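Local atomic coordinates of nitrite reductase (PDB entry 2DV6), a protein that probably reduces nitrite to nitric oxide in denitrification, using bound copper and electrons received from a cytochrome c. Residues A[254-259]-A[277-282]; A[202-207]-A[247-252]; A[349-354]-A[399-404]. All coordinates share one frame; numbering follows the deposited sequence.

Overall arrangement
All three interactions pair antiparallel strands, each in a different sheet of the cupredoxin-like β-sandwich domains. Interactions 1 and 2 belong to the two facing sheets of one sandwich, and V279 of the first packs on A250 and I252 of the second. Interaction 3 lies in the next sandwich, but its F352 reaches I255 and L278 of interaction 1 (F352 CD2 to I255 CD1, 3.7 Å). Interactions 1 and 3 are buried, interaction 2 only partly; 1 and 2 touch a neighbouring subunit, 3 none. Interaction 1 joins apolar and aromatic side chains beside a copper ligand, interaction 2 combines threonines with a CH-π contact of V205 on F248, and interaction 3 adds a buried salt bridge and a potassium ligand.

Interaction 1: A[254-259]-A[277-282]; sequences GIYVYH and LLVEPE. With CU (copper (II) ion), chain H.
G254 and V279 are joined by two backbone hydrogen bonds, G254 N to V279 O and V279 N to G254 O, both 2.9 Å, and Y256 and L277 by a second such pair. The N-H of L277 meets Y256 O at 2.8 Å and lies in the plane of that carbonyl. These are the hydrogen-bonded pairs of an antiparallel strand pairing in a cupredoxin fold. Between them I255 faces L278 as a non-hydrogen-bonded pair, and the segment axes run at 157°.

On the face carrying G254, Y256, L277 and V279, the tyrosine ring turns its edge to the other strand: CE1 is 4.0 Å from V279 CG2. Its first torsion, -64°, sets CG beside the backbone N and carries the ring back over G254. A CB on that glycine would come only 2.8 Å from Y256 CZ, so the ring occupies the place of the missing side chain. The phenol end is held by I252 O, and I370 of a neighbouring subunit packs on the ring. Across the sheet, I255 has CG1 anti to its N, and its second torsion (chi2 61°) brings CD1 obliquely to 3.8 Å from L278 CB. F352 covers this pair. Y258 brings CD2 to 4.2 Å from L277 CB, with L277 N at the edge of its ring, while its OH bonds to P195 O.

Past the pairing, the strand 254-259 ends in the copper site, and the adjoining C260 binds a second copper. H259 shares its metal with H224 and with H416 of a neighbouring subunit, so the site spans two chains, as is usual for the type 2 copper of these reductases. H259 NE2 stands 2.0 Å from the copper ion, which water 1 also binds.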
ATOM      1  N   GLY A 254      34.024   8.259 -43.591  1.00 23.59           N
ATOM      2  CA  GLY A 254      33.775   8.129 -42.159  1.00 22.97           C
ATOM      3  C   GLY A 254      33.138   6.781 -41.917  1.00 23.64           C
ATOM      4  O   GLY A 254      32.834   6.052 -42.854  1.00 24.05           O
ATOM      5  N   ILE A 255      32.967   6.440 -40.649  1.00 23.41           N
ATOM      6  CA  ILE A 255      32.264   5.252 -40.244  1.00 22.56           C
ATOM      7  C   ILE A 255      30.934   5.681 -39.569  1.00 22.22           C
ATOM      8  O   ILE A 255      30.947   6.263 -38.475  1.00 22.63           O
ATOM      9  CB  ILE A 255      33.154   4.370 -39.293  1.00 21.63           C
ATOM     10  CG1 ILE A 255      32.420   3.112 -38.870  1.00 20.52           C
ATOM     11  CG2 ILE A 255      33.646   5.165 -38.057  1.00 21.32           C
ATOM     12  CD1 ILE A 255      32.018   2.154 -40.054  1.00 20.31           C
ATOM     13  N   TYR A 256      29.810   5.421 -40.229  1.00 21.33           N
ATOM     14  CA  TYR A 256      28.549   6.063 -39.875  1.00 21.16           C
ATOM     15  C   TYR A 256      27.532   5.091 -39.334  1.00 21.10           C
ATOM     16  O   TYR A 256      27.379   4.001 -39.853  1.00 21.11           O
ATOM     17  CB  TYR A 256      27.953   6.751 -41.114  1.00 21.21           C
ATOM     18  CG  TYR A 256      28.816   7.889 -41.645  1.00 23.75           C
ATOM     19  CD1 TYR A 256      29.623   7.718 -42.777  1.00 24.04           C
ATOM     20  CD2 TYR A 256      28.829   9.135 -41.007  1.00 23.97           C
ATOM     21  CE1 TYR A 256      30.392   8.754 -43.266  1.00 24.15           C
ATOM     22  CE2 TYR A 256      29.615  10.169 -41.469  1.00 24.98           C
ATOM     23  CZ  TYR A 256      30.391   9.978 -42.606  1.00 25.94           C
ATOM     24  OH  TYR A 256      31.168  11.026 -43.071  1.00 26.21           O
ATOM     25  N   VAL A 257      26.779   5.483 -38.313  1.00 21.49           N
ATOM     26  CA  VAL A 257      25.614   4.654 -37.990  1.00 21.08           C
ATOM     27  C   VAL A 257      24.457   4.946 -38.917  1.00 21.11           C
ATOM     28  O   VAL A 257      24.331   6.060 -39.453  1.00 20.65           O
ATOM     29  CB  VAL A 257      25.263   4.520 -36.441  1.00 22.13           C
ATOM     30  CG1 VAL A 257      26.166   5.326 -35.555  1.00 20.46           C
ATOM     31  CG2 VAL A 257      23.743   4.560 -36.119  1.00 19.22           C
ATOM     32  N   TYR A 258      23.639   3.923 -39.149  1.00 19.95           N
ATOM     33  CA  TYR A 258      22.352   4.176 -39.766  1.00 19.99           C
ATOM     34  C   TYR A 258      21.302   3.460 -38.932  1.00 19.91           C
ATOM     35  O   TYR A 258      21.636   2.513 -38.227  1.00 21.08           O
ATOM     36  CB  TYR A 258      22.338   3.693 -41.224  1.00 19.14           C
ATOM     37  CG  TYR A 258      22.359   2.202 -41.426  1.00 19.64           C
ATOM     38  CD1 TYR A 258      21.187   1.465 -41.367  1.00 20.30           C
ATOM     39  CD2 TYR A 258      23.552   1.528 -41.721  1.00 19.93           C
ATOM     40  CE1 TYR A 258      21.193   0.054 -41.580  1.00 20.23           C
ATOM     41  CE2 TYR A 258      23.563   0.147 -41.948  1.00 21.20           C
ATOM     42  CZ  TYR A 258      22.371  -0.586 -41.878  1.00 21.69           C
ATOM     43  OH  TYR A 258      22.344  -1.972 -42.072  1.00 21.52           O
ATOM     44  N   HIS A 259      20.048   3.894 -39.015  1.00 18.84           N
ATOM     45  CA  HIS A 259      19.001   3.300 -38.201  1.00 19.56           C
ATOM     46  C   HIS A 259      17.638   3.633 -38.804  1.00 20.08           C
ATOM     47  O   HIS A 259      17.524   4.555 -39.611  1.00 19.92           O
ATOM     48  CB  HIS A 259      19.091   3.848 -36.759  1.00 18.55           C
ATOM     49  CG  HIS A 259      19.140   5.338 -36.686  1.00 18.39           C
ATOM     50  ND1 HIS A 259      18.010   6.127 -36.782  1.00 21.06           N
ATOM     51  CD2 HIS A 259      20.184   6.194 -36.531  1.00 18.70           C
ATOM     52  CE1 HIS A 259      18.357   7.403 -36.675  1.00 20.04           C
ATOM     53  NE2 HIS A 259      19.670   7.469 -36.541  1.00 19.15           N
ATOM     54  N   LEU A 277      27.601   1.914 -41.756  1.00 20.64           N
ATOM     55  CA  LEU A 277      27.879   2.235 -43.122  1.00 22.10           C
ATOM     56  C   LEU A 277      29.272   2.837 -43.123  1.00 23.26           C
ATOM     57  O   LEU A 277      29.479   3.934 -42.552  1.00 23.66           O
ATOM     58  CB  LEU A 277      26.899   3.290 -43.622  1.00 22.90           C
ATOM     59  CG  LEU A 277      26.799   3.854 -45.073  1.00 24.90           C
ATOM     60  CD1 LEU A 277      26.944   5.354 -45.191  1.00 24.88           C
ATOM     61  CD2 LEU A 277      27.518   3.109 -46.208  1.00 23.31           C
ATOM     62  N   LEU A 278      30.215   2.147 -43.765  1.00 21.71           N
ATOM     63  CA  LEU A 278      31.544   2.671 -43.891  1.00 23.05           C
ATOM     64  C   LEU A 278      31.654   3.370 -45.255  1.00 24.20           C
ATOM     65  O   LEU A 278      31.383   2.751 -46.287  1.00 23.46           O
ATOM     66  CB  LEU A 278      32.608   1.554 -43.771  1.00 21.80           C
ATOM     67  CG  LEU A 278      34.071   1.983 -44.093  1.00 22.07           C
ATOM     68  CD1 LEU A 278      34.617   3.086 -43.178  1.00 21.76           C
ATOM     69  CD2 LEU A 278      35.076   0.811 -44.103  1.00 20.07           C
ATOM     70  N   VAL A 279      32.063   4.643 -45.238  1.00 24.61           N
ATOM     71  CA  VAL A 279      32.472   5.351 -46.455  1.00 24.96           C
ATOM     72  C   VAL A 279      34.001   5.501 -46.431  1.00 25.53           C
ATOM     73  O   VAL A 279      34.546   6.358 -45.733  1.00 24.88           O
ATOM     74  CB  VAL A 279      31.770   6.723 -46.628  1.00 25.13           C
ATOM     75  CG1 VAL A 279      32.201   7.405 -47.949  1.00 23.36           C
ATOM     76  CG2 VAL A 279      30.227   6.549 -46.551  1.00 23.48           C
ATOM     77  N   GLU A 280      34.674   4.632 -47.188  1.00 25.48           N
ATOM     78  CA  GLU A 280      36.125   4.563 -47.237  1.00 26.30           C
ATOM     79  C   GLU A 280      36.717   5.855 -47.801  1.00 27.02           C
ATOM     80  O   GLU A 280      36.115   6.471 -48.704  1.00 26.18           O
ATOM     81  CB  GLU A 280      36.553   3.390 -48.127  1.00 26.78           C
ATOM     82  CG  GLU A 280      36.290   1.980 -47.545  1.00 29.73           C
ATOM     83  CD  GLU A 280      37.173   0.885 -48.167  1.00 30.73           C
ATOM     84  OE1 GLU A 280      38.082   1.212 -48.955  1.00 31.88           O
ATOM     85  OE2 GLU A 280      36.965  -0.311 -47.867  1.00 31.71           O
ATOM     86  N   PRO A 281      37.886   6.283 -47.278  1.00 27.28           N
ATOM     87  CA  PRO A 281      38.589   7.355 -47.969  1.00 29.18           C
ATOM     88  C   PRO A 281      39.099   6.843 -49.319  1.00 31.71           C
ATOM     89  O   PRO A 281      39.167   5.619 -49.537  1.00 31.92           O
ATOM     90  CB  PRO A 281      39.769   7.681 -47.048  1.00 27.74           C
ATOM     91  CG  PRO A 281      39.995   6.446 -46.247  1.00 28.77           C
ATOM     92  CD  PRO A 281      38.592   5.854 -46.059  1.00 28.21           C
ATOM     93  N   GLU A 282      39.436   7.768 -50.211  1.00 34.66           N
ATOM     94  CA  GLU A 282      40.027   7.454 -51.513  1.00 38.42           C
ATOM     95  C   GLU A 282      41.089   6.344 -51.427  1.00 38.77           C
ATOM     96  O   GLU A 282      41.015   5.358 -52.164  1.00 39.99           O
ATOM     97  CB  GLU A 282      40.653   8.717 -52.095  1.00 41.10           C
ATOM     98  CG  GLU A 282      40.361   8.983 -53.567  1.00 47.09           C
ATOM     99  CD  GLU A 282      39.527  10.252 -53.770  1.00 50.27           C
ATOM    100  OE1 GLU A 282      38.518  10.440 -53.040  1.00 53.31           O
ATOM    101  OE2 GLU A 282      39.877  11.065 -54.655  1.00 51.89           O
TER
HETATM  102 CU    CU H 501      20.677   9.222 -36.290  1.00 28.87          CU
HETATM  103  O   HOH W   1      18.792  10.906 -36.174  0.50 36.49           O

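Interaction 2: A[202-207]-A[247-252]; sequences GDTVEL and TFKALI
A β-sheet of the cupredoxin sandwich is extended here by an antiparallel pairing of 204-207 with 247-249, in which V205 and F248 form the hydrogen-bonded pair. V205 N donates to F248 O at 2.8 Å, and F248 N returns a bond to V205 O. Beyond the strands the pairing goes on: A250 N reaches D203 O at 3.0 Å, nearly straight at 176°, and G202 N binds A250 O. At its backbone angles a CB on G202 would press on the preceding carbonyl.

The side-chain evidence is clearest at V205, whose CB stands 3.9 Å from the F248 ring centroid and 18° off the normal, a CH-π contact over one ring face. F248 CG sits between its backbone N and carbonyl carbon (chi1 64°), which lays the ring alongside V205. An alanine here takes away that aromatic face and would probably leave a gap beside the V205 CB and methyls, and F223 without its ring partner.

On the opposite face T204 CG2 and T247 CG2 approach to 3.2 Å, a tight methyl contact. T247 OG1 is hydrogen-bonded to G443 O of a neighbouring subunit, a strand of which pairs with T247 and F248. The chemistry is therefore two-sided: apolar CH-π packing toward the sandwich interior, and toward the interface threonines and E206, bonded through OE1 to H208 and through OE2 to the backbone N of A445 of that subunit.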
ATOM      1  N   GLY A 202      32.581   9.381 -52.860  1.00 30.46           N
ATOM      2  CA  GLY A 202      32.323   9.694 -54.257  1.00 31.43           C
ATOM      3  C   GLY A 202      31.294   8.777 -54.878  1.00 32.47           C
ATOM      4  O   GLY A 202      30.738   9.103 -55.945  1.00 32.93           O
ATOM      5  N   ASP A 203      31.032   7.637 -54.220  1.00 31.56           N
ATOM      6  CA  ASP A 203      30.041   6.681 -54.716  1.00 30.46           C
ATOM      7  C   ASP A 203      28.656   7.281 -54.646  1.00 29.70           C
ATOM      8  O   ASP A 203      28.386   8.196 -53.860  1.00 29.70           O
ATOM      9  CB  ASP A 203      30.048   5.349 -53.924  1.00 31.22           C
ATOM     10  CG  ASP A 203      31.151   4.404 -54.353  1.00 31.57           C
ATOM     11  OD1 ASP A 203      31.333   3.333 -53.730  1.00 32.14           O
ATOM     12  OD2 ASP A 203      31.863   4.724 -55.319  1.00 32.56           O
ATOM     13  N   THR A 204      27.784   6.734 -55.470  1.00 29.59           N
ATOM     14  CA  THR A 204      26.381   7.035 -55.439  1.00 29.90           C
ATOM     15  C   THR A 204      25.700   5.754 -55.008  1.00 29.28           C
ATOM     16  O   THR A 204      25.966   4.684 -55.562  1.00 29.71           O
ATOM     17  CB  THR A 204      25.894   7.487 -56.838  1.00 30.36           C
ATOM     18  OG1 THR A 204      26.428   8.782 -57.109  1.00 32.41           O
ATOM     19  CG2 THR A 204      24.416   7.589 -56.880  1.00 30.41           C
ATOM     20  N   VAL A 205      24.858   5.854 -53.986  1.00 28.17           N
ATOM     21  CA  VAL A 205      24.206   4.689 -53.454  1.00 26.93           C
ATOM     22  C   VAL A 205      22.788   4.691 -53.941  1.00 27.13           C
ATOM     23  O   VAL A 205      22.091   5.707 -53.851  1.00 26.24           O
ATOM     24  CB  VAL A 205      24.201   4.672 -51.899  1.00 26.57           C
ATOM     25  CG1 VAL A 205      23.322   3.525 -51.375  1.00 24.99           C
ATOM     26  CG2 VAL A 205      25.626   4.576 -51.349  1.00 25.32           C
ATOM     27  N   GLU A 206      22.357   3.550 -54.463  1.00 26.41           N
ATOM     28  CA  GLU A 206      20.981   3.426 -54.845  1.00 26.29           C
ATOM     29  C   GLU A 206      20.377   2.421 -53.891  1.00 25.81           C
ATOM     30  O   GLU A 206      20.650   1.232 -53.970  1.00 25.81           O
ATOM     31  CB  GLU A 206      20.848   2.970 -56.295  1.00 27.07           C
ATOM     32  CG  GLU A 206      19.415   2.867 -56.760  1.00 29.74           C
ATOM     33  CD  GLU A 206      19.306   2.306 -58.190  1.00 31.95           C
ATOM     34  OE1 GLU A 206      18.791   1.178 -58.346  1.00 31.84           O
ATOM     35  OE2 GLU A 206      19.747   2.993 -59.143  1.00 33.39           O
ATOM     36  N   LEU A 207      19.563   2.912 -52.971  1.00 25.94           N
ATOM     37  CA  LEU A 207      19.008   2.061 -51.929  1.00 25.24           C
ATOM     38  C   LEU A 207      17.623   1.549 -52.299  1.00 25.24           C
ATOM     39  O   LEU A 207      16.727   2.329 -52.597  1.00 26.04           O
ATOM     40  CB  LEU A 207      18.955   2.834 -50.602  1.00 26.11           C
ATOM     41  CG  LEU A 207      18.326   1.905 -49.556  1.00 27.09           C
ATOM     42  CD1 LEU A 207      19.397   1.166 -48.772  1.00 28.04           C
ATOM     43  CD2 LEU A 207      17.404   2.641 -48.696  1.00 28.83           C
ATOM     44  N   THR A 247      18.249   7.519 -54.075  1.00 26.47           N
ATOM     45  CA  THR A 247      19.648   7.562 -54.496  1.00 26.49           C
ATOM     46  C   THR A 247      20.317   8.696 -53.750  1.00 26.44           C
ATOM     47  O   THR A 247      19.733   9.764 -53.619  1.00 26.54           O
ATOM     48  CB  THR A 247      19.752   7.793 -56.043  1.00 26.25           C
ATOM     49  OG1 THR A 247      19.123   6.698 -56.706  1.00 25.74           O
ATOM     50  CG2 THR A 247      21.207   7.902 -56.521  1.00 25.41           C
ATOM     51  N   PHE A 248      21.529   8.488 -53.261  1.00 26.01           N
ATOM     52  CA  PHE A 248      22.211   9.568 -52.560  1.00 26.72           C
ATOM     53  C   PHE A 248      23.696   9.486 -52.783  1.00 27.64           C
ATOM     54  O   PHE A 248      24.227   8.405 -52.995  1.00 28.00           O
ATOM     55  CB  PHE A 248      21.852   9.624 -51.042  1.00 27.01           C
ATOM     56  CG  PHE A 248      22.287   8.419 -50.242  1.00 26.97           C
ATOM     57  CD1 PHE A 248      23.583   8.337 -49.721  1.00 27.21           C
ATOM     58  CD2 PHE A 248      21.400   7.394 -49.977  1.00 27.12           C
ATOM     59  CE1 PHE A 248      23.990   7.221 -48.967  1.00 25.98           C
ATOM     60  CE2 PHE A 248      21.794   6.276 -49.211  1.00 27.51           C
ATOM     61  CZ  PHE A 248      23.096   6.185 -48.736  1.00 27.36           C
ATOM     62  N   LYS A 249      24.356  10.634 -52.778  1.00 28.21           N
ATOM     63  CA  LYS A 249      25.819  10.674 -52.853  1.00 30.58           C
ATOM     64  C   LYS A 249      26.486  10.543 -51.474  1.00 29.79           C
ATOM     65  O   LYS A 249      26.005  11.111 -50.473  1.00 30.42           O
ATOM     66  CB  LYS A 249      26.307  11.956 -53.556  1.00 32.52           C
ATOM     67  CG  LYS A 249      26.067  11.949 -55.077  1.00 36.69           C
ATOM     68  CD  LYS A 249      26.863  13.049 -55.796  1.00 41.33           C
ATOM     69  CE  LYS A 249      28.282  12.552 -56.273  1.00 44.58           C
ATOM     70  NZ  LYS A 249      28.307  11.963 -57.699  1.00 46.57           N
ATOM     71  N   ALA A 250      27.587   9.807 -51.448  1.00 28.87           N
ATOM     72  CA  ALA A 250      28.445   9.675 -50.278  1.00 28.41           C
ATOM     73  C   ALA A 250      29.585  10.659 -50.400  1.00 28.60           C
ATOM     74  O   ALA A 250      30.585  10.382 -51.047  1.00 28.99           O
ATOM     75  CB  ALA A 250      28.993   8.257 -50.162  1.00 27.89           C
ATOM     76  N   LEU A 251      29.435  11.798 -49.742  1.00 28.78           N
ATOM     77  CA  LEU A 251      30.343  12.927 -49.930  1.00 28.98           C
ATOM     78  C   LEU A 251      31.534  12.981 -49.001  1.00 27.98           C
ATOM     79  O   LEU A 251      32.464  13.701 -49.275  1.00 27.93           O
ATOM     80  CB  LEU A 251      29.570  14.254 -49.809  1.00 28.21           C
ATOM     81  CG  LEU A 251      28.333  14.392 -50.713  1.00 29.88           C
ATOM     82  CD1 LEU A 251      27.476  15.597 -50.250  1.00 29.49           C
ATOM     83  CD2 LEU A 251      28.752  14.522 -52.217  1.00 28.56           C
ATOM     84  N   ILE A 252      31.478  12.277 -47.871  1.00 28.07           N
ATOM     85  CA  ILE A 252      32.490  12.417 -46.814  1.00 26.46           C
ATOM     86  C   ILE A 252      32.858  11.059 -46.222  1.00 25.39           C
ATOM     87  O   ILE A 252      31.977  10.328 -45.738  1.00 24.41           O
ATOM     88  CB  ILE A 252      31.995  13.380 -45.693  1.00 26.49           C
ATOM     89  CG1 ILE A 252      31.622  14.753 -46.301  1.00 25.93           C
ATOM     90  CG2 ILE A 252      33.036  13.531 -44.570  1.00 25.34           C
ATOM     91  CD1 ILE A 252      30.972  15.722 -45.298  1.00 26.36           C
TER

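Interaction 3: A[349-354]-A[399-404]; sequences VRIFFG and TIVDFK. With K (potassium ion), chain J.
Six backbone hydrogen bonds tie V349 to F403, I351 to V401 and F353 to T399, two to each pair, in an antiparallel strand pair within a sheet of a cupredoxin-type β-sandwich. I351 N to V401 O, at 2.8 Å, is among the short ones. CA-H...O contacts fill in between them, as where D402 CA lies 3.1 Å from V349 O.

The charged contact is R350 with D402, whose side chains run alongside each other from neighbouring strands. D402 OD1 lies near the guanidinium plane, at its edge, 3.4 Å from R350 NH2. This is a salt bridge whose hydrogen bond is weak, bent to 138°. The two planes are 47° apart. The arginine's firmer partners are E291 and P286 O, so its charge is probably balanced by both carboxylates, E291 and D402.

Apolar packing divides between the two faces. V349 CG1 sits over one face of the F403 ring, 4.2 Å from its centroid, and I351 CD1 meets the edge of the same ring at F403 CE2, 4.0 Å away. F403 can receive both because its CG lies between its backbone N and carbonyl carbon (chi1 49°). On the R350 face F352 CD2 touches I400 CG1 at 3.6 Å.

Metal binding comes at the end of the segment: K404 O holds a potassium ion at 2.4 Å, along with E369, D406 and waters 2, 3 and 4.

In the sheet, strand 290-299 lies beside 348-357, bonding R350, F352 and G354, while strand 371-374 adjoins 397-404 and packs on T399, V401 and F403. F364 of strand 362-367, in the other sheet, stacks on F353.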
ATOM      1  N   VAL A 349      44.353  -6.337 -36.050  1.00 28.55           N
ATOM      2  CA  VAL A 349      42.917  -6.503 -36.062  1.00 28.86           C
ATOM      3  C   VAL A 349      42.214  -5.130 -36.005  1.00 28.90           C
ATOM      4  O   VAL A 349      42.714  -4.174 -35.419  1.00 28.85           O
ATOM      5  CB  VAL A 349      42.540  -7.430 -34.894  1.00 29.01           C
ATOM      6  CG1 VAL A 349      41.290  -7.048 -34.235  1.00 29.97           C
ATOM      7  CG2 VAL A 349      42.549  -8.899 -35.352  1.00 29.70           C
ATOM      8  N   ARG A 350      41.062  -5.036 -36.646  1.00 28.58           N
ATOM      9  CA  ARG A 350      40.300  -3.791 -36.660  1.00 27.74           C
ATOM     10  C   ARG A 350      38.881  -4.136 -36.217  1.00 26.52           C
ATOM     11  O   ARG A 350      38.315  -5.097 -36.699  1.00 25.53           O
ATOM     12  CB  ARG A 350      40.292  -3.201 -38.069  1.00 27.56           C
ATOM     13  CG  ARG A 350      39.165  -2.182 -38.349  1.00 28.69           C
ATOM     14  CD  ARG A 350      39.774  -1.049 -39.083  1.00 27.46           C
ATOM     15  NE  ARG A 350      39.996  -1.442 -40.432  1.00 29.31           N
ATOM     16  CZ  ARG A 350      41.032  -1.101 -41.177  1.00 28.41           C
ATOM     17  NH1 ARG A 350      41.025  -1.553 -42.407  1.00 29.51           N
ATOM     18  NH2 ARG A 350      42.024  -0.315 -40.721  1.00 26.91           N
ATOM     19  N   ILE A 351      38.331  -3.372 -35.282  1.00 24.74           N
ATOM     20  CA  ILE A 351      36.906  -3.518 -34.915  1.00 23.15           C
ATOM     21  C   ILE A 351      36.206  -2.219 -35.332  1.00 22.04           C
ATOM     22  O   ILE A 351      36.634  -1.118 -34.947  1.00 22.56           O
ATOM     23  CB  ILE A 351      36.708  -3.806 -33.411  1.00 22.73           C
ATOM     24  CG1 ILE A 351      37.450  -5.086 -32.987  1.00 23.67           C
ATOM     25  CG2 ILE A 351      35.177  -3.896 -33.027  1.00 21.94           C
ATOM     26  CD1 ILE A 351      37.470  -5.331 -31.457  1.00 21.74           C
ATOM     27  N   PHE A 352      35.171  -2.345 -36.147  1.00 20.71           N
ATOM     28  CA  PHE A 352      34.262  -1.220 -36.425  1.00 20.93           C
ATOM     29  C   PHE A 352      33.208  -1.317 -35.332  1.00 20.29           C
ATOM     30  O   PHE A 352      32.463  -2.308 -35.280  1.00 19.93           O
ATOM     31  CB  PHE A 352      33.587  -1.359 -37.793  1.00 20.84           C
ATOM     32  CG  PHE A 352      34.548  -1.301 -38.969  1.00 20.59           C
ATOM     33  CD1 PHE A 352      34.994  -2.483 -39.583  1.00 20.30           C
ATOM     34  CD2 PHE A 352      34.980  -0.064 -39.480  1.00 20.11           C
ATOM     35  CE1 PHE A 352      35.857  -2.435 -40.710  1.00 20.39           C
ATOM     36  CE2 PHE A 352      35.840  -0.007 -40.608  1.00 18.85           C
ATOM     37  CZ  PHE A 352      36.294  -1.177 -41.195  1.00 19.43           C
ATOM     38  N   PHE A 353      33.213  -0.338 -34.425  1.00 18.78           N
ATOM     39  CA  PHE A 353      32.337  -0.394 -33.252  1.00 18.76           C
ATOM     40  C   PHE A 353      31.304   0.754 -33.279  1.00 18.43           C
ATOM     41  O   PHE A 353      31.694   1.902 -33.367  1.00 18.88           O
ATOM     42  CB  PHE A 353      33.141  -0.354 -31.947  1.00 17.57           C
ATOM     43  CG  PHE A 353      32.253  -0.345 -30.727  1.00 18.79           C
ATOM     44  CD1 PHE A 353      31.531  -1.485 -30.369  1.00 18.78           C
ATOM     45  CD2 PHE A 353      32.059   0.820 -30.001  1.00 17.73           C
ATOM     46  CE1 PHE A 353      30.678  -1.463 -29.271  1.00 20.75           C
ATOM     47  CE2 PHE A 353      31.202   0.838 -28.895  1.00 18.35           C
ATOM     48  CZ  PHE A 353      30.520  -0.281 -28.537  1.00 18.66           C
ATOM     49  N   GLY A 354      30.013   0.440 -33.229  1.00 17.25           N
ATOM     50  CA  GLY A 354      29.001   1.473 -33.279  1.00 17.80           C
ATOM     51  C   GLY A 354      28.024   1.342 -32.136  1.00 17.94           C
ATOM     52  O   GLY A 354      27.853   0.261 -31.607  1.00 18.57           O
ATOM     53  N   THR A 399      33.151   4.243 -34.001  1.00 20.20           N
ATOM     54  CA  THR A 399      34.607   4.422 -34.186  1.00 22.01           C
ATOM     55  C   THR A 399      35.220   3.206 -34.845  1.00 21.00           C
ATOM     56  O   THR A 399      34.591   2.193 -35.036  1.00 20.89           O
ATOM     57  CB  THR A 399      35.191   4.726 -32.803  1.00 21.79           C
ATOM     58  OG1 THR A 399      36.549   5.234 -32.676  1.00 17.51           O
ATOM     59  CG2 THR A 399      34.840   3.683 -31.745  1.00 26.26           C
ATOM     60  N   ILE A 400      36.516   3.321 -35.056  1.00 22.51           N
ATOM     61  CA  ILE A 400      37.353   2.274 -35.567  1.00 23.64           C
ATOM     62  C   ILE A 400      38.496   2.153 -34.569  1.00 24.25           C
ATOM     63  O   ILE A 400      39.089   3.168 -34.154  1.00 24.45           O
ATOM     64  CB  ILE A 400      37.893   2.665 -36.962  1.00 24.23           C
ATOM     65  CG1 ILE A 400      36.744   2.700 -37.972  1.00 24.13           C
ATOM     66  CG2 ILE A 400      38.980   1.651 -37.429  1.00 23.11           C
ATOM     67  CD1 ILE A 400      37.100   3.357 -39.326  1.00 23.01           C
ATOM     68  N   VAL A 401      38.753   0.932 -34.120  1.00 25.00           N
ATOM     69  CA  VAL A 401      39.950   0.672 -33.305  1.00 25.43           C
ATOM     70  C   VAL A 401      40.769  -0.400 -34.018  1.00 26.97           C
ATOM     71  O   VAL A 401      40.184  -1.338 -34.592  1.00 28.50           O
ATOM     72  CB  VAL A 401      39.605   0.307 -31.831  1.00 24.38           C
ATOM     73  CG1 VAL A 401      38.831   1.483 -31.142  1.00 22.22           C
ATOM     74  CG2 VAL A 401      38.821  -0.992 -31.742  1.00 23.33           C
ATOM     75  N   ASP A 402      42.089  -0.223 -34.045  1.00 28.13           N
ATOM     76  CA  ASP A 402      43.034  -1.198 -34.642  1.00 29.20           C
ATOM     77  C   ASP A 402      44.016  -1.540 -33.535  1.00 29.34           C
ATOM     78  O   ASP A 402      44.425  -0.654 -32.789  1.00 28.00           O
ATOM     79  CB  ASP A 402      43.891  -0.600 -35.785  1.00 30.91           C
ATOM     80  CG  ASP A 402      43.082  -0.203 -37.025  1.00 35.43           C
ATOM     81  OD1 ASP A 402      43.636   0.530 -37.892  1.00 37.29           O
ATOM     82  OD2 ASP A 402      41.889  -0.591 -37.139  1.00 36.99           O
ATOM     83  N   PHE A 403      44.431  -2.806 -33.468  1.00 29.16           N
ATOM     84  CA  PHE A 403      45.504  -3.205 -32.586  1.00 28.98           C
ATOM     85  C   PHE A 403      46.135  -4.510 -33.056  1.00 29.98           C
ATOM     86  O   PHE A 403      45.469  -5.399 -33.593  1.00 29.39           O
ATOM     87  CB  PHE A 403      45.016  -3.361 -31.149  1.00 27.13           C
ATOM     88  CG  PHE A 403      43.778  -4.180 -31.016  1.00 26.81           C
ATOM     89  CD1 PHE A 403      43.845  -5.477 -30.531  1.00 26.42           C
ATOM     90  CD2 PHE A 403      42.517  -3.637 -31.343  1.00 25.99           C
ATOM     91  CE1 PHE A 403      42.708  -6.237 -30.374  1.00 24.73           C
ATOM     92  CE2 PHE A 403      41.369  -4.375 -31.192  1.00 25.33           C
ATOM     93  CZ  PHE A 403      41.460  -5.687 -30.697  1.00 26.53           C
ATOM     94  N   LYS A 404      47.441  -4.596 -32.849  1.00 31.15           N
ATOM     95  CA  LYS A 404      48.166  -5.830 -33.068  1.00 32.07           C
ATOM     96  C   LYS A 404      47.990  -6.732 -31.858  1.00 31.30           C
ATOM     97  O   LYS A 404      48.157  -6.301 -30.716  1.00 29.89           O
ATOM     98  CB  LYS A 404      49.656  -5.548 -33.335  1.00 33.69           C
ATOM     99  CG  LYS A 404      50.450  -6.840 -33.462  1.00 35.86           C
ATOM    100  CD  LYS A 404      51.851  -6.602 -33.935  1.00 38.49           C
ATOM    101  CE  LYS A 404      52.676  -7.890 -33.774  1.00 39.35           C
ATOM    102  NZ  LYS A 404      53.765  -7.924 -34.789  1.00 42.21           N
TER
HETATM  103  K     K J2503      48.724  -5.224 -28.675  1.00 30.39           K
HETATM  104  O   HOH W   2      49.403  -4.318 -26.466  1.00 28.21           O
HETATM  105  O   HOH W   3      47.900  -2.994 -28.970  1.00 29.96           O
HETATM  106  O   HOH W   4      50.550  -4.300 -29.751  1.00 36.55           O